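Local atomic coordinates of dipeptidase AC. Metallo peptidase. MEROPS family M19 (Rhodobacter sphaeroides, PDB entry 3LY0), a protein that probably hydrolyses dipeptides as a zinc-dependent membrane-dipeptidase-type peptidase, its two-zinc site here holding a phosphinate mimic of L-Ala-D-Ala. Residues A[48-53]-A[130-135]; A[288-293]-A[330-335]; A[297-302]-A[344-349]. One frame throughout, in Å; residues are numbered along the deposited sequence.

Contact 1: A[48-53]-A[130-135]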
loop_
_atom_site.group_PDB
_atom_site.type_symbol
_atom_site.label_atom_id
_atom_site.label_comp_id
_atom_site.label_asym_id
_atom_site.label_seq_id
_atom_site.Cartn_x
_atom_site.Cartn_y
_atom_site.Cartn_z
ATOM N N GLY A 48 -9.637 -4.002 16.234
ATOM C CA GLY A 48 -9.116 -2.693 15.880
ATOM C C GLY A 48 -9.998 -1.878 14.958
ATOM O O GLY A 48 -9.684 -0.717 14.688
ATOM N N GLY A 49 -11.090 -2.467 14.483
ATOM C CA GLY A 49 -11.996 -1.767 13.591
ATOM C C GLY A 49 -11.491 -1.692 12.160
ATOM O O GLY A 49 -11.769 -0.723 11.445
ATOM N N PHE A 50 -10.745 -2.715 11.747
ATOM C CA PHE A 50 -10.235 -2.804 10.380
ATOM C C PHE A 50 -11.367 -3.340 9.518
ATOM O O PHE A 50 -11.735 -4.509 9.631
ATOM C CB PHE A 50 -9.019 -3.741 10.374
ATOM C CG PHE A 50 -8.352 -3.923 9.026
ATOM C CD1 PHE A 50 -7.287 -3.114 8.636
ATOM C CD2 PHE A 50 -8.754 -4.946 8.170
ATOM C CE1 PHE A 50 -6.652 -3.307 7.396
ATOM C CE2 PHE A 50 -8.125 -5.140 6.938
ATOM C CZ PHE A 50 -7.070 -4.321 6.556
ATOM N N ALA A 51 -11.932 -2.475 8.672
ATOM C CA ALA A 51 -13.053 -2.848 7.792
ATOM C C ALA A 51 -12.626 -3.670 6.577
ATOM O O ALA A 51 -13.413 -4.418 6.003
ATOM C CB ALA A 51 -13.794 -1.608 7.319
ATOM N N GLY A 52 -11.369 -3.512 6.189
ATOM C CA GLY A 52 -10.860 -4.157 4.998
ATOM C C GLY A 52 -9.702 -3.365 4.433
ATOM O O GLY A 52 -9.301 -2.335 4.974
ATOM N N GLY A 53 -9.168 -3.850 3.318
ATOM C CA GLY A 53 -8.072 -3.148 2.679
ATOM C C GLY A 53 -7.530 -3.836 1.449
ATOM O O GLY A 53 -8.024 -4.887 1.019
ATOM N N GLY A 130 -20.400 -5.409 8.080
ATOM C CA GLY A 130 -19.328 -5.742 9.004
ATOM C C GLY A 130 -18.508 -6.962 8.598
ATOM O O GLY A 130 -17.946 -7.652 9.449
ATOM N N ILE A 131 -18.448 -7.237 7.297
ATOM C CA ILE A 131 -17.607 -8.307 6.770
ATOM C C ILE A 131 -16.296 -7.676 6.303
ATOM O O ILE A 131 -16.309 -6.663 5.615
ATOM C CB ILE A 131 -18.279 -8.993 5.568
ATOM C CG1 ILE A 131 -19.641 -9.574 5.973
ATOM C CG2 ILE A 131 -17.358 -10.049 4.963
ATOM C CD1 ILE A 131 -20.465 -10.066 4.799
ATOM N N VAL A 132 -15.162 -8.244 6.698
ATOM C CA VAL A 132 -13.880 -7.657 6.304
ATOM C C VAL A 132 -13.683 -7.823 4.797
ATOM O O VAL A 132 -13.851 -8.923 4.255
ATOM C CB VAL A 132 -12.704 -8.295 7.068
ATOM C CG1 VAL A 132 -11.378 -7.712 6.583
ATOM C CG2 VAL A 132 -12.851 -8.055 8.569
ATOM N N SER A 133 -13.356 -6.724 4.124
ATOM C CA SER A 133 -13.162 -6.747 2.679
ATOM C C SER A 133 -11.684 -6.821 2.310
ATOM O O SER A 133 -10.808 -6.330 3.035
ATOM C CB SER A 133 -13.808 -5.523 2.028
ATOM O OG SER A 133 -13.302 -4.321 2.598
ATOM N N GLY A 134 -11.415 -7.439 1.166
ATOM C CA GLY A 134 -10.059 -7.505 0.652
ATOM C C GLY A 134 -10.023 -7.198 -0.824
ATOM O O GLY A 134 -10.825 -7.732 -1.584
ATOM N N ILE A 135 -9.088 -6.347 -1.235
ATOM C CA ILE A 135 -8.816 -6.126 -2.652
ATOM C C ILE A 135 -7.500 -6.814 -2.998
ATOM O O ILE A 135 -6.481 -6.580 -2.343
ATOM C CB ILE A 135 -8.708 -4.626 -2.980
ATOM C CG1 ILE A 135 -10.019 -3.903 -2.656
ATOM C CG2 ILE A 135 -8.312 -4.415 -4.450
ATOM C CD1 ILE A 135 -9.945 -2.401 -2.826
HETATM O O HOH W 1 -16.133 -3.930 6.250
#
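A51 and S133 begin a ladder of backbone hydrogen bonds that lays strand 50-53 alongside strand 132-135 in parallel, their axes 17° apart. S133 N donates to A51 O at 3.0 Å. G53 N returns to S133 O, and I135 N then bonds to G53 O at 2.9 Å. CA-H...O contacts from V132 CA to A51 O and from G134 CA to G53 O run alongside.

Solvent joins in: one water lies 2.8 Å from both A51 O and I131 O.

Apolar contact is slight: V132 CG1 sits at the edge of the F50 ring, 4.1 Å from CD2. CG of F50, opposite the backbone N (chi1 -179°), sends the ring forward along the strand, and G52 O lies over one face, towards the rim.

Glycine suits position 52 because a CB would run into S133 OG and the backbone angles alone exclude one; at G53 a CB would crowd F50 CZ. A51 and G52 also share backbone hydrogen bonds with V9 and D11 of strand 9-11, so strand 50-57 lies inside the parallel sheet of this TIM-barrel-clan protein. With backbone atoms supplying most of the polar bonding, the pairing depends chiefly on small residues that let the strands approach.

Contact 2: A[288-293]-A[330-335]; sequences HLDHLI and RAHGYD
D290 presents its carboxylate to two side chains at once, H332 and Y334, one oxygen for each. H332 comes from the opposite direction, its ring edge foremost, and NE2 donates to D290 OD2 at 2.7 Å in a nearly straight bond (170° at the hydrogen). The acceptor lies in the imidazole plane and is met on its syn side, somewhat out of the carboxylate plane, with ring and carboxylate only modestly inclined. CG of H332, opposite its backbone N (chi1 -168°), carries the ring out from the helix end.

Y334 is turned more steeply, its ring plane 62° from the carboxylate, and its OH donates to D290 OD1 over 2.7 Å from above the carboxylate plane. The contact ties helix 283-296 to the end of helix 322-332, where G333, with positive phi, forms a Schellman motif that lets Y334 follow H332 toward the same acid. Were D290 an alanine, H332 NE2 and the Y334 hydroxyl would probably both lose their shared acceptor, and the imidazole would be freer to turn.

Beside the hydroxyl, leucine and isoleucine suit the phenol's apolar flank: L289 CB lies 3.3 Å from Y334 OH, and I293 CD1 comes obliquely to the ring, 3.8 Å from CZ.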
loop_
_atom_site.group_PDB
_atom_site.type_symbol
_atom_site.label_atom_id
_atom_site.label_comp_id
_atom_site.label_asym_id
_atom_site.label_seq_id
_atom_site.Cartn_x
_atom_site.Cartn_y
_atom_site.Cartn_z
ATOM N N HIS A 288 2.307 14.823 8.803
ATOM C CA HIS A 288 2.096 14.326 7.446
ATOM C C HIS A 288 0.640 14.431 7.023
ATOM O O HIS A 288 0.350 14.853 5.908
ATOM C CB HIS A 288 2.586 12.890 7.316
ATOM C CG HIS A 288 4.061 12.782 7.109
ATOM N ND1 HIS A 288 4.648 12.832 5.860
ATOM C CD2 HIS A 288 5.074 12.665 8.001
ATOM C CE1 HIS A 288 5.960 12.732 5.994
ATOM N NE2 HIS A 288 6.242 12.619 7.281
ATOM N N LEU A 289 -0.275 14.049 7.908
ATOM C CA LEU A 289 -1.696 14.123 7.554
ATOM C C LEU A 289 -2.111 15.550 7.249
ATOM O O LEU A 289 -2.785 15.801 6.257
ATOM C CB LEU A 289 -2.588 13.522 8.636
ATOM C CG LEU A 289 -2.640 12.000 8.684
ATOM C CD1 LEU A 289 -3.398 11.554 9.923
ATOM C CD2 LEU A 289 -3.294 11.433 7.422
ATOM N N ASP A 290 -1.692 16.495 8.083
ATOM C CA ASP A 290 -2.022 17.891 7.826
ATOM C C ASP A 290 -1.492 18.334 6.480
ATOM O O ASP A 290 -2.178 19.023 5.728
ATOM C CB ASP A 290 -1.416 18.809 8.884
ATOM C CG ASP A 290 -2.219 18.855 10.179
ATOM O OD1 ASP A 290 -3.362 18.345 10.232
ATOM O OD2 ASP A 290 -1.686 19.424 11.157
ATOM N N HIS A 291 -0.249 17.974 6.181
ATOM C CA HIS A 291 0.360 18.411 4.932
ATOM C C HIS A 291 -0.365 17.812 3.733
ATOM O O HIS A 291 -0.646 18.504 2.753
ATOM C CB HIS A 291 1.853 18.070 4.880
ATOM C CG HIS A 291 2.576 18.741 3.758
ATOM N ND1 HIS A 291 3.187 19.969 3.903
ATOM C CD2 HIS A 291 2.769 18.373 2.471
ATOM C CE1 HIS A 291 3.732 20.323 2.752
ATOM N NE2 HIS A 291 3.492 19.372 1.868
ATOM N N LEU A 292 -0.664 16.521 3.818
ATOM C CA LEU A 292 -1.382 15.839 2.743
ATOM C C LEU A 292 -2.782 16.416 2.561
ATOM O O LEU A 292 -3.188 16.710 1.438
ATOM C CB LEU A 292 -1.453 14.335 3.006
ATOM C CG LEU A 292 -0.104 13.605 2.974
ATOM C CD1 LEU A 292 -0.269 12.185 3.486
ATOM C CD2 LEU A 292 0.458 13.585 1.563
ATOM N N ILE A 293 -3.501 16.597 3.666
ATOM C CA ILE A 293 -4.857 17.123 3.603
ATOM C C ILE A 293 -4.873 18.536 3.037
ATOM O O ILE A 293 -5.728 18.889 2.230
ATOM C CB ILE A 293 -5.543 17.076 4.980
ATOM C CG1 ILE A 293 -5.767 15.616 5.388
ATOM C CG2 ILE A 293 -6.881 17.816 4.941
ATOM C CD1 ILE A 293 -6.113 15.413 6.841
ATOM N N ARG A 330 -8.522 12.947 16.420
ATOM C CA ARG A 330 -9.620 13.759 16.946
ATOM C C ARG A 330 -9.095 14.878 17.840
ATOM O O ARG A 330 -9.544 16.027 17.746
ATOM C CB ARG A 330 -10.612 12.898 17.721
ATOM C CG ARG A 330 -11.409 11.951 16.848
ATOM C CD ARG A 330 -12.587 11.387 17.609
ATOM N NE ARG A 330 -13.502 10.665 16.734
ATOM C CZ ARG A 330 -13.698 9.355 16.787
ATOM N NH1 ARG A 330 -13.042 8.624 17.678
ATOM N NH2 ARG A 330 -14.551 8.781 15.952
ATOM N N ALA A 331 -8.140 14.544 18.704
ATOM C CA ALA A 331 -7.567 15.538 19.617
ATOM C C ALA A 331 -6.872 16.666 18.863
ATOM O O ALA A 331 -6.825 17.811 19.324
ATOM C CB ALA A 331 -6.599 14.880 20.602
ATOM N N HIS A 332 -6.324 16.330 17.698
ATOM C CA HIS A 332 -5.636 17.282 16.843
ATOM C C HIS A 332 -6.628 18.254 16.205
ATOM O O HIS A 332 -6.245 19.314 15.710
ATOM C CB HIS A 332 -4.876 16.518 15.757
ATOM C CG HIS A 332 -3.912 17.358 14.987
ATOM N ND1 HIS A 332 -2.813 17.950 15.572
ATOM C CD2 HIS A 332 -3.862 17.680 13.672
ATOM C CE1 HIS A 332 -2.137 18.616 14.652
ATOM N NE2 HIS A 332 -2.755 18.470 13.493
ATOM N N GLY A 333 -7.898 17.876 16.194
ATOM C CA GLY A 333 -8.944 18.774 15.733
ATOM C C GLY A 333 -9.740 18.332 14.519
ATOM O O GLY A 333 -10.583 19.082 14.021
ATOM N N TYR A 334 -9.488 17.126 14.024
ATOM C CA TYR A 334 -10.249 16.645 12.878
ATOM C C TYR A 334 -11.674 16.323 13.308
ATOM O O TYR A 334 -11.884 15.502 14.200
ATOM C CB TYR A 334 -9.617 15.388 12.275
ATOM C CG TYR A 334 -8.234 15.562 11.681
ATOM C CD1 TYR A 334 -7.662 16.820 11.503
ATOM C CD2 TYR A 334 -7.508 14.449 11.271
ATOM C CE1 TYR A 334 -6.390 16.955 10.949
ATOM C CE2 TYR A 334 -6.249 14.576 10.727
ATOM C CZ TYR A 334 -5.690 15.820 10.568
ATOM O OH TYR A 334 -4.428 15.913 10.020
ATOM N N ASP A 335 -12.650 16.970 12.671
ATOM C CA ASP A 335 -14.058 16.732 12.989
ATOM C C ASP A 335 -14.554 15.402 12.420
ATOM O O ASP A 335 -13.859 14.746 11.637
ATOM C CB ASP A 335 -14.938 17.902 12.525
ATOM C CG ASP A 335 -14.908 18.105 11.021
ATOM O OD1 ASP A 335 -14.850 17.107 10.272
ATOM O OD2 ASP A 335 -14.957 19.275 10.582
#

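Contact 3: A[297-302]-A[344-349]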
loop_
_atom_site.group_PDB
_atom_site.type_symbol
_atom_site.label_atom_id
_atom_site.label_comp_id
_atom_site.label_asym_id
_atom_site.label_seq_id
_atom_site.Cartn_x
_atom_site.Cartn_y
_atom_site.Cartn_z
ATOM N N GLY A 297 -6.465 18.028 -0.450
ATOM C CA GLY A 297 -7.869 18.216 -0.144
ATOM C C GLY A 297 -8.376 17.099 0.745
ATOM O O GLY A 297 -7.829 15.988 0.735
ATOM N N GLU A 298 -9.436 17.386 1.493
ATOM C CA GLU A 298 -9.977 16.455 2.469
ATOM C C GLU A 298 -10.509 15.166 1.869
ATOM O O GLU A 298 -10.663 14.184 2.581
ATOM C CB GLU A 298 -11.116 17.107 3.263
ATOM C CG GLU A 298 -10.688 18.196 4.231
ATOM C CD GLU A 298 -11.858 18.742 5.031
ATOM O OE1 GLU A 298 -13.016 18.425 4.687
ATOM O OE2 GLU A 298 -11.613 19.477 6.010
ATOM N N ASP A 299 -10.803 15.170 0.571
ATOM C CA ASP A 299 -11.397 13.996 -0.066
ATOM C C ASP A 299 -10.361 13.048 -0.666
ATOM O O ASP A 299 -10.719 12.015 -1.226
ATOM C CB ASP A 299 -12.366 14.426 -1.173
ATOM C CG ASP A 299 -13.570 15.167 -0.635
ATOM O OD1 ASP A 299 -14.342 14.566 0.143
ATOM O OD2 ASP A 299 -13.741 16.348 -0.993
ATOM N N HIS A 300 -9.081 13.379 -0.543
ATOM C CA HIS A 300 -8.068 12.665 -1.318
ATOM C C HIS A 300 -6.939 12.074 -0.486
ATOM O O HIS A 300 -5.851 11.816 -1.001
ATOM C CB HIS A 300 -7.516 13.576 -2.418
ATOM C CG HIS A 300 -8.581 14.132 -3.309
ATOM N ND1 HIS A 300 -9.220 13.372 -4.264
ATOM C CD2 HIS A 300 -9.146 15.363 -3.368
ATOM C CE1 HIS A 300 -10.124 14.113 -4.881
ATOM N NE2 HIS A 300 -10.096 15.326 -4.360
ATOM N N VAL A 301 -7.218 11.871 0.798
ATOM C CA VAL A 301 -6.263 11.295 1.738
ATOM C C VAL A 301 -6.928 10.176 2.535
ATOM O O VAL A 301 -8.089 10.282 2.927
ATOM C CB VAL A 301 -5.742 12.348 2.727
ATOM C CG1 VAL A 301 -4.683 11.722 3.629
ATOM C CG2 VAL A 301 -5.190 13.551 1.984
ATOM N N GLY A 302 -6.206 9.088 2.762
ATOM C CA GLY A 302 -6.698 8.039 3.633
ATOM C C GLY A 302 -5.543 7.326 4.295
ATOM O O GLY A 302 -4.439 7.871 4.369
ATOM N N HIS A 344 -12.366 5.767 5.810
ATOM C CA HIS A 344 -12.818 4.874 4.746
ATOM C C HIS A 344 -13.517 5.526 3.555
ATOM O O HIS A 344 -13.448 4.995 2.448
ATOM C CB HIS A 344 -13.729 3.774 5.309
ATOM C CG HIS A 344 -14.971 4.293 5.970
ATOM N ND1 HIS A 344 -15.098 4.380 7.340
ATOM C CD2 HIS A 344 -16.142 4.743 5.454
ATOM C CE1 HIS A 344 -16.291 4.864 7.641
ATOM N NE2 HIS A 344 -16.943 5.098 6.515
ATOM N N GLU A 345 -14.230 6.629 3.765
ATOM C CA GLU A 345 -15.066 7.144 2.674
ATOM C C GLU A 345 -14.248 7.543 1.450
ATOM O O GLU A 345 -14.670 7.334 0.315
ATOM C CB GLU A 345 -15.950 8.312 3.131
ATOM C CG GLU A 345 -16.986 7.938 4.186
ATOM C CD GLU A 345 -17.828 9.123 4.622
ATOM O OE1 GLU A 345 -17.514 10.261 4.221
ATOM O OE2 GLU A 345 -18.794 8.918 5.387
ATOM N N ASN A 346 -13.073 8.118 1.676
ATOM C CA ASN A 346 -12.242 8.545 0.556
ATOM C C ASN A 346 -11.795 7.369 -0.319
ATOM O O ASN A 346 -11.829 7.463 -1.544
ATOM C CB ASN A 346 -11.037 9.364 1.033
ATOM C CG ASN A 346 -11.436 10.740 1.541
ATOM O OD1 ASN A 346 -12.562 11.185 1.325
ATOM N ND2 ASN A 346 -10.520 11.420 2.209
ATOM N N TRP A 347 -11.359 6.272 0.298
ATOM C CA TRP A 347 -11.022 5.094 -0.500
ATOM C C TRP A 347 -12.219 4.617 -1.300
ATOM O O TRP A 347 -12.076 4.272 -2.471
ATOM C CB TRP A 347 -10.491 3.934 0.344
ATOM C CG TRP A 347 -9.008 4.019 0.552
ATOM C CD1 TRP A 347 -8.346 4.114 1.748
ATOM C CD2 TRP A 347 -7.998 4.047 -0.468
ATOM N NE1 TRP A 347 -6.993 4.188 1.534
ATOM C CE2 TRP A 347 -6.750 4.147 0.183
ATOM C CE3 TRP A 347 -8.030 3.993 -1.871
ATOM C CZ2 TRP A 347 -5.541 4.193 -0.517
ATOM C CZ3 TRP A 347 -6.825 4.030 -2.564
ATOM C CH2 TRP A 347 -5.598 4.133 -1.882
ATOM N N TYR A 348 -13.393 4.573 -0.675
ATOM C CA TYR A 348 -14.557 4.055 -1.390
ATOM C C TYR A 348 -14.895 4.923 -2.597
ATOM O O TYR A 348 -15.223 4.402 -3.661
ATOM C CB TYR A 348 -15.775 3.899 -0.467
ATOM C CG TYR A 348 -15.595 2.950 0.700
ATOM C CD1 TYR A 348 -14.558 2.022 0.735
ATOM C CD2 TYR A 348 -16.478 2.978 1.771
ATOM C CE1 TYR A 348 -14.404 1.155 1.808
ATOM C CE2 TYR A 348 -16.330 2.117 2.853
ATOM C CZ TYR A 348 -15.290 1.208 2.865
ATOM O OH TYR A 348 -15.138 0.352 3.931
ATOM N N GLY A 349 -14.819 6.240 -2.428
ATOM C CA GLY A 349 -15.014 7.155 -3.539
ATOM C C GLY A 349 -13.979 6.949 -4.634
ATOM O O GLY A 349 -14.316 6.922 -5.814
HETATM O O HOH W 2 -11.834 10.000 -2.641
HETATM O O HOH W 3 -14.975 11.531 0.282
#
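A type I beta turn, G297 to H300, brings the chain out of helix 283-296 and into strand 301-303 of the barrel-type fold, and helix 336-354 holds this junction through one buried asparagine, N346. Its amide nitrogen spends both hydrogens on backbone carbonyls: ND2 donates to E298 O at 2.8 Å, with 155° at the hydrogen, and to V301 O at 2.8 Å, with a straighter 170°. V301 O lies in the amide plane, whereas E298 O is tilted from it. One NH2 group thus links the turn to the first residue of the strand, which also fixes the rotation of the amide. CG of N346 lies opposite its carbonyl carbon (chi1 -71°), directing the amide across the gap to D299, whose O comes 3.1 Å from N346 CG. Asparagine suits the place because one nitrogen offers two donors to two carbonyls close at hand.

The acceptor end is served by solvent. A water 2.7 Å from N346 OD1 donates to it and also to D299 OD1, while a second water donates to D299 O and N346 O. Each water donates to two acceptors that could not bond to each other. The D299 side chain crosses that of N346 at about a right angle and has its main partner in a salt bridge to K341 of helix 336-354.

Beyond the asparagine, G302 CA lies 4.4 Å from W347 NE1, and a side chain at this glycine would press tightly on the indole nitrogen, which is hydrogen-bonded to M303 O. V301 packs against L289 and I293 of helix 283-296, and H300 and G302 pair with strand 260-263, so the junction lies between that strand and the two helices.

Along the chain contact 1 closes before the other two open, whereas contacts 2 and 3 alternate: helix 283-296, strand 301-303, helix 322-332 and helix 336-354 follow one another, so the two are interlocked. Their centres lie 13 Å apart, and they touch through V301. Centres of contacts 1 and 3 are 16 Å apart, and A51 CB meets Y348 OH at 4.1 Å, making helix 336-354 the bridge between them. Contacts 1 and 2, with centres 23 Å apart, do not touch. The side chain of H13, a zinc ligand, is about 7 Å from that of W347 and about 8 Å from G53, so contacts 1 and 3 both lie near the metal site.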